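Local coordinates for response regulator receiver domain protein (CheY) (Rhodospirillum rubrum, PDB 3HEB), which probably acts as a phosphorylation-controlled response regulator of two-component signalling, receiving a phosphoryl group on an aspartate of its CheY-like receiver domain, at residues K22-A27 with N127-L132; V93-T98 with I116-N121; D76-V81 with L110-Y115. All coordinates share one frame; numbering follows the deposited sequence.

Interaction 1 of 3, residues K22-A27 with N127-L132; sequences KNIRRA and NAIRQL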
# COMPACT_ATOMS: atom_id res chain seq x y z
N LYS A 22 -8.27 14.62 -12.39
CA LYS A 22 -9.57 15.17 -12.04
C LYS A 22 -10.33 14.29 -11.09
O LYS A 22 -11.16 14.77 -10.32
CB LYS A 22 -10.41 15.43 -13.29
CG LYS A 22 -10.81 14.20 -14.08
CD LYS A 22 -11.59 14.58 -15.34
CE LYS A 22 -12.75 15.52 -15.00
NZ LYS A 22 -13.57 14.98 -13.88
N ASN A 23 -10.06 12.99 -11.11
CA ASN A 23 -10.77 12.12 -10.20
C ASN A 23 -10.17 12.16 -8.81
O ASN A 23 -10.84 11.83 -7.84
CB ASN A 23 -10.83 10.71 -10.77
CG ASN A 23 -11.92 10.57 -11.81
OD1 ASN A 23 -13.10 10.52 -11.47
ND2 ASN A 23 -11.54 10.54 -13.08
N ILE A 24 -8.92 12.60 -8.72
CA ILE A 24 -8.30 12.72 -7.42
C ILE A 24 -8.95 13.94 -6.76
O ILE A 24 -9.21 13.94 -5.55
CB ILE A 24 -6.78 12.94 -7.53
CG1 ILE A 24 -6.10 11.67 -8.05
CG2 ILE A 24 -6.20 13.35 -6.19
CD1 ILE A 24 -6.34 10.47 -7.17
N ARG A 25 -9.20 14.97 -7.56
CA ARG A 25 -9.84 16.19 -7.07
C ARG A 25 -11.27 15.85 -6.74
O ARG A 25 -11.83 16.34 -5.77
CB ARG A 25 -9.82 17.30 -8.12
CG ARG A 25 -8.46 17.64 -8.65
CD ARG A 25 -7.46 17.76 -7.51
NE ARG A 25 -6.18 18.30 -7.96
CZ ARG A 25 -5.10 18.38 -7.19
NH1 ARG A 25 -5.13 17.95 -5.94
NH2 ARG A 25 -3.99 18.94 -7.67
N ARG A 26 -11.86 15.00 -7.57
CA ARG A 26 -13.24 14.58 -7.39
C ARG A 26 -13.41 13.98 -5.99
O ARG A 26 -14.46 14.10 -5.38
CB ARG A 26 -13.61 13.53 -8.44
CG ARG A 26 -15.04 13.59 -8.95
CD ARG A 26 -15.31 12.43 -9.91
NE ARG A 26 -16.46 12.65 -10.78
CZ ARG A 26 -16.53 13.60 -11.70
NH1 ARG A 26 -15.52 14.44 -11.89
NH2 ARG A 26 -17.62 13.72 -12.46
N ALA A 27 -12.35 13.34 -5.51
CA ALA A 27 -12.37 12.69 -4.20
C ALA A 27 -12.14 13.68 -3.05
O ALA A 27 -12.14 13.30 -1.88
CB ALA A 27 -11.31 11.60 -4.16
N ASN A 127 -13.79 5.86 -11.39
CA ASN A 127 -14.24 5.55 -10.04
C ASN A 127 -13.12 4.99 -9.18
O ASN A 127 -13.01 5.31 -8.00
CB ASN A 127 -15.37 4.52 -10.07
CG ASN A 127 -15.51 3.81 -8.75
OD1 ASN A 127 -16.04 4.36 -7.78
ND2 ASN A 127 -15.00 2.58 -8.69
N ALA A 128 -12.28 4.13 -9.77
CA ALA A 128 -11.18 3.53 -9.03
C ALA A 128 -10.19 4.59 -8.55
O ALA A 128 -9.66 4.48 -7.44
CB ALA A 128 -10.47 2.50 -9.90
N ILE A 129 -9.94 5.60 -9.37
CA ILE A 129 -9.03 6.69 -9.02
C ILE A 129 -9.63 7.50 -7.87
O ILE A 129 -8.93 7.97 -6.97
CB ILE A 129 -8.80 7.62 -10.22
CG1 ILE A 129 -8.23 6.82 -11.40
CG2 ILE A 129 -7.87 8.76 -9.83
CD1 ILE A 129 -8.03 7.63 -12.67
N ARG A 130 -10.94 7.66 -7.93
CA ARG A 130 -11.67 8.39 -6.90
C ARG A 130 -11.46 7.59 -5.62
O ARG A 130 -11.17 8.14 -4.55
CB ARG A 130 -13.14 8.41 -7.30
CG ARG A 130 -14.05 9.32 -6.54
CD ARG A 130 -15.40 9.33 -7.28
NE ARG A 130 -15.21 9.71 -8.67
CZ ARG A 130 -15.75 9.09 -9.72
NH1 ARG A 130 -16.53 8.03 -9.57
NH2 ARG A 130 -15.49 9.54 -10.94
N GLN A 131 -11.57 6.27 -5.74
CA GLN A 131 -11.39 5.37 -4.60
C GLN A 131 -9.96 5.48 -4.07
O GLN A 131 -9.74 5.40 -2.87
CB GLN A 131 -11.69 3.94 -5.02
CG GLN A 131 -12.52 3.18 -4.02
CD GLN A 131 -13.69 4.01 -3.51
OE1 GLN A 131 -13.66 4.52 -2.39
NE2 GLN A 131 -14.73 4.15 -4.34
N LEU A 132 -9.01 5.66 -4.98
CA LEU A 132 -7.59 5.81 -4.64
C LEU A 132 -7.39 7.13 -3.86
O LEU A 132 -6.64 7.18 -2.87
CB LEU A 132 -6.77 5.86 -5.94
CG LEU A 132 -5.24 5.67 -5.97
CD1 LEU A 132 -4.68 6.41 -7.18
CD2 LEU A 132 -4.59 6.19 -4.73
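R130 reaches over to N23 with one arm of its guanidinium: NH2 donates to N23 OD1 over 2.6 Å, a short bond but a bent one, with an N-H...O angle of 133°. The donor stands nearly in line with the N23 C=O, whereas OD1 is tilted from the guanidinium plane, the two flat groups being turned 50° against each other. R130 gets there with CG anti to the backbone N (chi1 -169°) and a bend at chi3. N23 ND2 is tied to L19 O one turn back, which fixes the rotation of the amide. The contact joins the first and last helices of the receiver fold, 14-26 and 122-136; the axes of 22-26 and 127-132 come within 7.6 Å. R26 also comes up to R130, NE lying 3.3 Å from NH2 without a bond, two like charges, so the approach is probably unfavourable electrostatically. A leucine in place of R130 would probably leave N23 OD1 without its donor from helix 122-136. Deeper down, I129 CG2 wedges between N23 CB and I24 CD1, 3.5 Å from the latter, with the two isoleucines crossing at about a right angle. At the end of helix 14-26, A27 CB rests 3.5 Å from R130 O.

Interaction 2 of 3, residues V93-T98 with I116-N121; sequences VILTTT and ITKPVN
Parallel strand pairing continues here into the two loops that follow the strands: 92-96 runs beside 114-117, the outermost strand of the sheet within this chain, in the CheY-like receiver fold. L95 pairs with I116 and T96 with T117. I116 is gripped at both of its backbone polar atoms, N donating to I94 O over 2.7 Å and O accepting from T96 N. The third bond, K118 N to T96 O, is short at 2.6 Å and nearly straight (170°), though the donor stands above the carbonyl plane, and it carries the pairing past the end of strand 114-117. L95 CD1 packs against I116 CG2 at 3.7 Å, while V93 CG1 meets I116 CD1 on the same face. T96 and T117 point to the other face; T117 CG2 lies 3.2 Å from T97 O, and T117 OG1 bonds to Q140 of the second subunit. K118 CG sits beside the backbone N (chi1 -68°), and the chain beyond it is extended along T96, its CE 3.4 Å from L95 O, which delivers NZ to E11 in a salt bridge and to H16 in a hydrogen bond. T96 OG1 bonds to D66, the predicted phosphorylation site, and K118 NZ makes a long, weak ion pair with the same carboxylate. Their placement is consistent with the threonine and lysine that CheY-like receivers keep beside the phosphoacceptor. Strand 61-65 borders 92-96 on its far edge, helix 122-136 packs on K118 and P119 through F125, and helix 101-109 makes the crossover between the two paired strands.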
# COMPACT_ATOMS: atom_id res chain seq x y z
N VAL A 93 2.54 3.59 -5.74
CA VAL A 93 1.35 2.91 -6.20
C VAL A 93 1.48 2.72 -7.70
O VAL A 93 1.49 3.68 -8.46
CB VAL A 93 0.07 3.74 -5.88
CG1 VAL A 93 -1.15 3.11 -6.52
CG2 VAL A 93 -0.15 3.80 -4.37
N ILE A 94 1.62 1.46 -8.11
CA ILE A 94 1.74 1.16 -9.52
C ILE A 94 0.35 1.24 -10.11
O ILE A 94 -0.59 0.66 -9.57
CB ILE A 94 2.29 -0.26 -9.77
CG1 ILE A 94 3.69 -0.41 -9.17
CG2 ILE A 94 2.32 -0.53 -11.26
CD1 ILE A 94 4.72 0.52 -9.77
N LEU A 95 0.22 1.97 -11.20
CA LEU A 95 -1.07 2.12 -11.86
C LEU A 95 -0.80 1.90 -13.35
O LEU A 95 -0.43 2.83 -14.08
CB LEU A 95 -1.62 3.52 -11.57
CG LEU A 95 -3.01 3.90 -12.10
CD1 LEU A 95 -4.05 2.88 -11.66
CD2 LEU A 95 -3.36 5.30 -11.60
N THR A 96 -0.99 0.67 -13.79
CA THR A 96 -0.73 0.34 -15.17
C THR A 96 -1.77 -0.58 -15.79
O THR A 96 -2.65 -1.10 -15.11
CB THR A 96 0.65 -0.30 -15.30
OG1 THR A 96 1.03 -0.38 -16.68
CG2 THR A 96 0.63 -1.69 -14.67
N THR A 97 -1.63 -0.77 -17.10
CA THR A 97 -2.55 -1.60 -17.88
C THR A 97 -2.46 -3.10 -17.63
O THR A 97 -3.48 -3.75 -17.42
CB THR A 97 -2.34 -1.33 -19.39
OG1 THR A 97 -2.81 -0.01 -19.71
CG2 THR A 97 -3.10 -2.34 -20.23
N THR A 98 -1.26 -3.66 -17.65
CA THR A 98 -1.11 -5.10 -17.48
C THR A 98 -1.62 -5.66 -16.17
O THR A 98 -1.72 -4.94 -15.17
CB THR A 98 0.35 -5.54 -17.66
OG1 THR A 98 0.42 -6.97 -17.58
CG2 THR A 98 1.24 -4.93 -16.59
N ILE A 116 -2.20 -1.39 -8.88
CA ILE A 116 -3.56 -1.28 -9.38
C ILE A 116 -3.55 -1.41 -10.88
O ILE A 116 -2.89 -0.63 -11.57
CB ILE A 116 -4.18 0.09 -9.04
CG1 ILE A 116 -4.24 0.28 -7.52
CG2 ILE A 116 -5.58 0.19 -9.66
CD1 ILE A 116 -4.79 1.63 -7.09
N THR A 117 -4.27 -2.40 -11.40
CA THR A 117 -4.36 -2.58 -12.83
C THR A 117 -5.43 -1.59 -13.29
O THR A 117 -6.54 -1.57 -12.74
CB THR A 117 -4.80 -4.01 -13.20
OG1 THR A 117 -3.75 -4.94 -12.87
CG2 THR A 117 -5.11 -4.11 -14.69
N LYS A 118 -5.10 -0.76 -14.27
CA LYS A 118 -6.05 0.22 -14.78
C LYS A 118 -7.30 -0.49 -15.26
O LYS A 118 -7.22 -1.40 -16.08
CB LYS A 118 -5.45 0.99 -15.96
CG LYS A 118 -4.29 1.91 -15.61
CD LYS A 118 -3.84 2.67 -16.84
CE LYS A 118 -2.68 3.58 -16.50
NZ LYS A 118 -2.19 4.34 -17.69
N PRO A 119 -8.48 -0.11 -14.72
CA PRO A 119 -9.69 -0.79 -15.20
C PRO A 119 -9.88 -0.44 -16.67
O PRO A 119 -9.58 0.69 -17.10
CB PRO A 119 -10.79 -0.21 -14.31
CG PRO A 119 -10.06 0.11 -13.02
CD PRO A 119 -8.75 0.71 -13.53
N VAL A 120 -10.34 -1.40 -17.46
CA VAL A 120 -10.56 -1.18 -18.88
C VAL A 120 -11.67 -0.17 -19.08
O VAL A 120 -11.50 0.80 -19.81
CB VAL A 120 -10.93 -2.48 -19.61
CG1 VAL A 120 -11.31 -2.17 -21.04
CG2 VAL A 120 -9.76 -3.46 -19.57
N ASN A 121 -12.80 -0.41 -18.42
CA ASN A 121 -13.94 0.49 -18.53
C ASN A 121 -13.59 1.88 -17.97
O ASN A 121 -13.21 2.01 -16.80
CB ASN A 121 -15.13 -0.07 -17.78
CG ASN A 121 -16.41 0.67 -18.11
OD1 ASN A 121 -16.44 1.89 -18.12
ND2 ASN A 121 -17.47 -0.07 -18.38

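Interaction 3 of 3, residues D76-V81 with L110-Y115; sequences DILKLV and LGANVY
L78 and L110 form the centre of this contact, joining helix 74-83 to the 110-115 segment between helix 101-109 and strand 114-117. The two methyls of L78 do different work. CD1 meets L110 CB at 3.6 Å and A112 CB at 4.0 Å, whereas CD2 lies against backbone atoms, 3.5 Å from L110 O and 3.7 Å from A112 N. L78 CG lies trans to its own N (chi1 -162°), which carries the fork out from the helix to the glycine turn. Beside it, K79 bends at chi3 and puts its CE methylene 3.6 Å from L110 CD1, the two side chains crossing at a slant. One step outward, G111 closes helix 101-109 with a Schellman motif; its positive phi of 109° lets the chain turn out of the helix, where a side chain would jam against L110 O. That turn brings the backbone between L110 and A112 against L78. C107, on helix 101-109, touches both L78 and A112, and A112 also packs on I94 of the neighbouring strand. On another face of helix 74-83, I77 rests on L43 of helix 39-47. Past A112 the chain enters the strand, where Y115 stands against C107 and I104 and its backbone bonds to the second subunit. Across the contact itself the touching groups are methyls, methylenes and peptide atoms met by carbon, so the helix and the turn are held by shape and exclusion of water rather than by directional bonds, and K79 contributes through its hydrocarbon part.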
# COMPACT_ATOMS: atom_id res chain seq x y z
N ASP A 76 11.89 0.01 -13.44
CA ASP A 76 13.21 0.47 -13.05
C ASP A 76 13.16 1.75 -12.22
O ASP A 76 14.05 2.00 -11.41
CB ASP A 76 14.08 0.63 -14.29
CG ASP A 76 14.43 -0.70 -14.91
OD1 ASP A 76 14.95 -1.57 -14.18
OD2 ASP A 76 14.18 -0.90 -16.11
N ILE A 77 12.12 2.55 -12.41
CA ILE A 77 11.98 3.76 -11.61
C ILE A 77 11.70 3.28 -10.19
O ILE A 77 12.29 3.77 -9.23
CB ILE A 77 10.79 4.64 -12.11
CG1 ILE A 77 11.09 5.20 -13.50
CG2 ILE A 77 10.53 5.76 -11.12
CD1 ILE A 77 10.03 6.12 -14.06
N LEU A 78 10.83 2.28 -10.08
CA LEU A 78 10.44 1.66 -8.81
C LEU A 78 11.67 1.12 -8.09
O LEU A 78 11.86 1.35 -6.90
CB LEU A 78 9.46 0.51 -9.07
CG LEU A 78 8.55 -0.09 -7.98
CD1 LEU A 78 8.17 -1.49 -8.42
CD2 LEU A 78 9.23 -0.16 -6.64
N LYS A 79 12.50 0.38 -8.83
CA LYS A 79 13.70 -0.21 -8.27
C LYS A 79 14.61 0.85 -7.69
O LYS A 79 15.15 0.69 -6.59
CB LYS A 79 14.46 -1.02 -9.33
CG LYS A 79 15.81 -1.53 -8.85
CD LYS A 79 16.43 -2.54 -9.82
CE LYS A 79 15.73 -3.90 -9.73
NZ LYS A 79 16.31 -4.95 -10.62
N LEU A 80 14.79 1.94 -8.42
CA LEU A 80 15.65 3.04 -7.99
C LEU A 80 15.11 3.79 -6.79
O LEU A 80 15.87 4.20 -5.91
CB LEU A 80 15.86 4.03 -9.14
CG LEU A 80 16.55 3.50 -10.40
CD1 LEU A 80 16.72 4.64 -11.39
CD2 LEU A 80 17.92 2.92 -10.04
N VAL A 81 13.79 3.98 -6.75
CA VAL A 81 13.13 4.68 -5.66
C VAL A 81 13.19 3.92 -4.35
O VAL A 81 13.42 4.51 -3.29
CB VAL A 81 11.64 4.94 -5.98
CG1 VAL A 81 10.93 5.54 -4.76
CG2 VAL A 81 11.51 5.87 -7.17
N LEU A 110 9.98 -5.78 -5.92
CA LEU A 110 10.80 -4.58 -6.07
C LEU A 110 10.48 -3.51 -5.04
O LEU A 110 11.17 -2.50 -4.96
CB LEU A 110 10.65 -3.98 -7.47
CG LEU A 110 11.65 -4.30 -8.59
CD1 LEU A 110 12.82 -5.14 -8.07
CD2 LEU A 110 10.91 -5.00 -9.73
N GLY A 111 9.40 -3.72 -4.28
CA GLY A 111 9.03 -2.76 -3.24
C GLY A 111 7.80 -1.88 -3.40
O GLY A 111 7.57 -1.00 -2.57
N ALA A 112 7.00 -2.11 -4.43
CA ALA A 112 5.80 -1.29 -4.62
C ALA A 112 4.86 -1.50 -3.43
O ALA A 112 4.68 -2.62 -2.96
CB ALA A 112 5.09 -1.69 -5.90
N ASN A 113 4.28 -0.41 -2.94
CA ASN A 113 3.37 -0.48 -1.81
C ASN A 113 2.02 -1.05 -2.23
O ASN A 113 1.39 -1.79 -1.48
CB ASN A 113 3.14 0.90 -1.20
CG ASN A 113 4.39 1.46 -0.54
OD1 ASN A 113 4.56 1.41 0.69
ND2 ASN A 113 5.30 1.99 -1.36
N VAL A 114 1.59 -0.67 -3.43
CA VAL A 114 0.31 -1.08 -3.98
C VAL A 114 0.41 -1.16 -5.50
O VAL A 114 1.17 -0.43 -6.14
CB VAL A 114 -0.79 -0.07 -3.62
CG1 VAL A 114 -2.13 -0.48 -4.24
CG2 VAL A 114 -0.91 0.05 -2.11
N TYR A 115 -0.37 -2.07 -6.07
CA TYR A 115 -0.41 -2.26 -7.51
C TYR A 115 -1.88 -2.24 -7.92
O TYR A 115 -2.72 -2.98 -7.37
CB TYR A 115 0.23 -3.59 -7.90
CG TYR A 115 0.32 -3.79 -9.40
CD1 TYR A 115 1.55 -3.82 -10.04
CD2 TYR A 115 -0.84 -3.99 -10.16
CE1 TYR A 115 1.64 -4.04 -11.40
CE2 TYR A 115 -0.76 -4.21 -11.52
CZ TYR A 115 0.48 -4.24 -12.14
OH TYR A 115 0.57 -4.48 -13.50

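In the fold
From the N terminus, interaction 1 opens first, at the end of helix 14-26, and closes last, at helix 122-136, so its long loop encloses the other two. Within it, interaction 3 starts on helix 74-83 and interaction 2 on strand 92-96; 110-115 then closes interaction 3 before 116-121 closes interaction 2, so these two cross. They share strand 114-117 and touch directly, I94 N lying 2.8 Å from V114 O. Interactions 1 and 2 meet where helix 122-136 packs on the strand, L132 against I116. Interactions 1 and 3 do not touch and lie on opposite sides of the chain's centre, the first pairing two helices, the other setting a helix against the approach to strand 114-117.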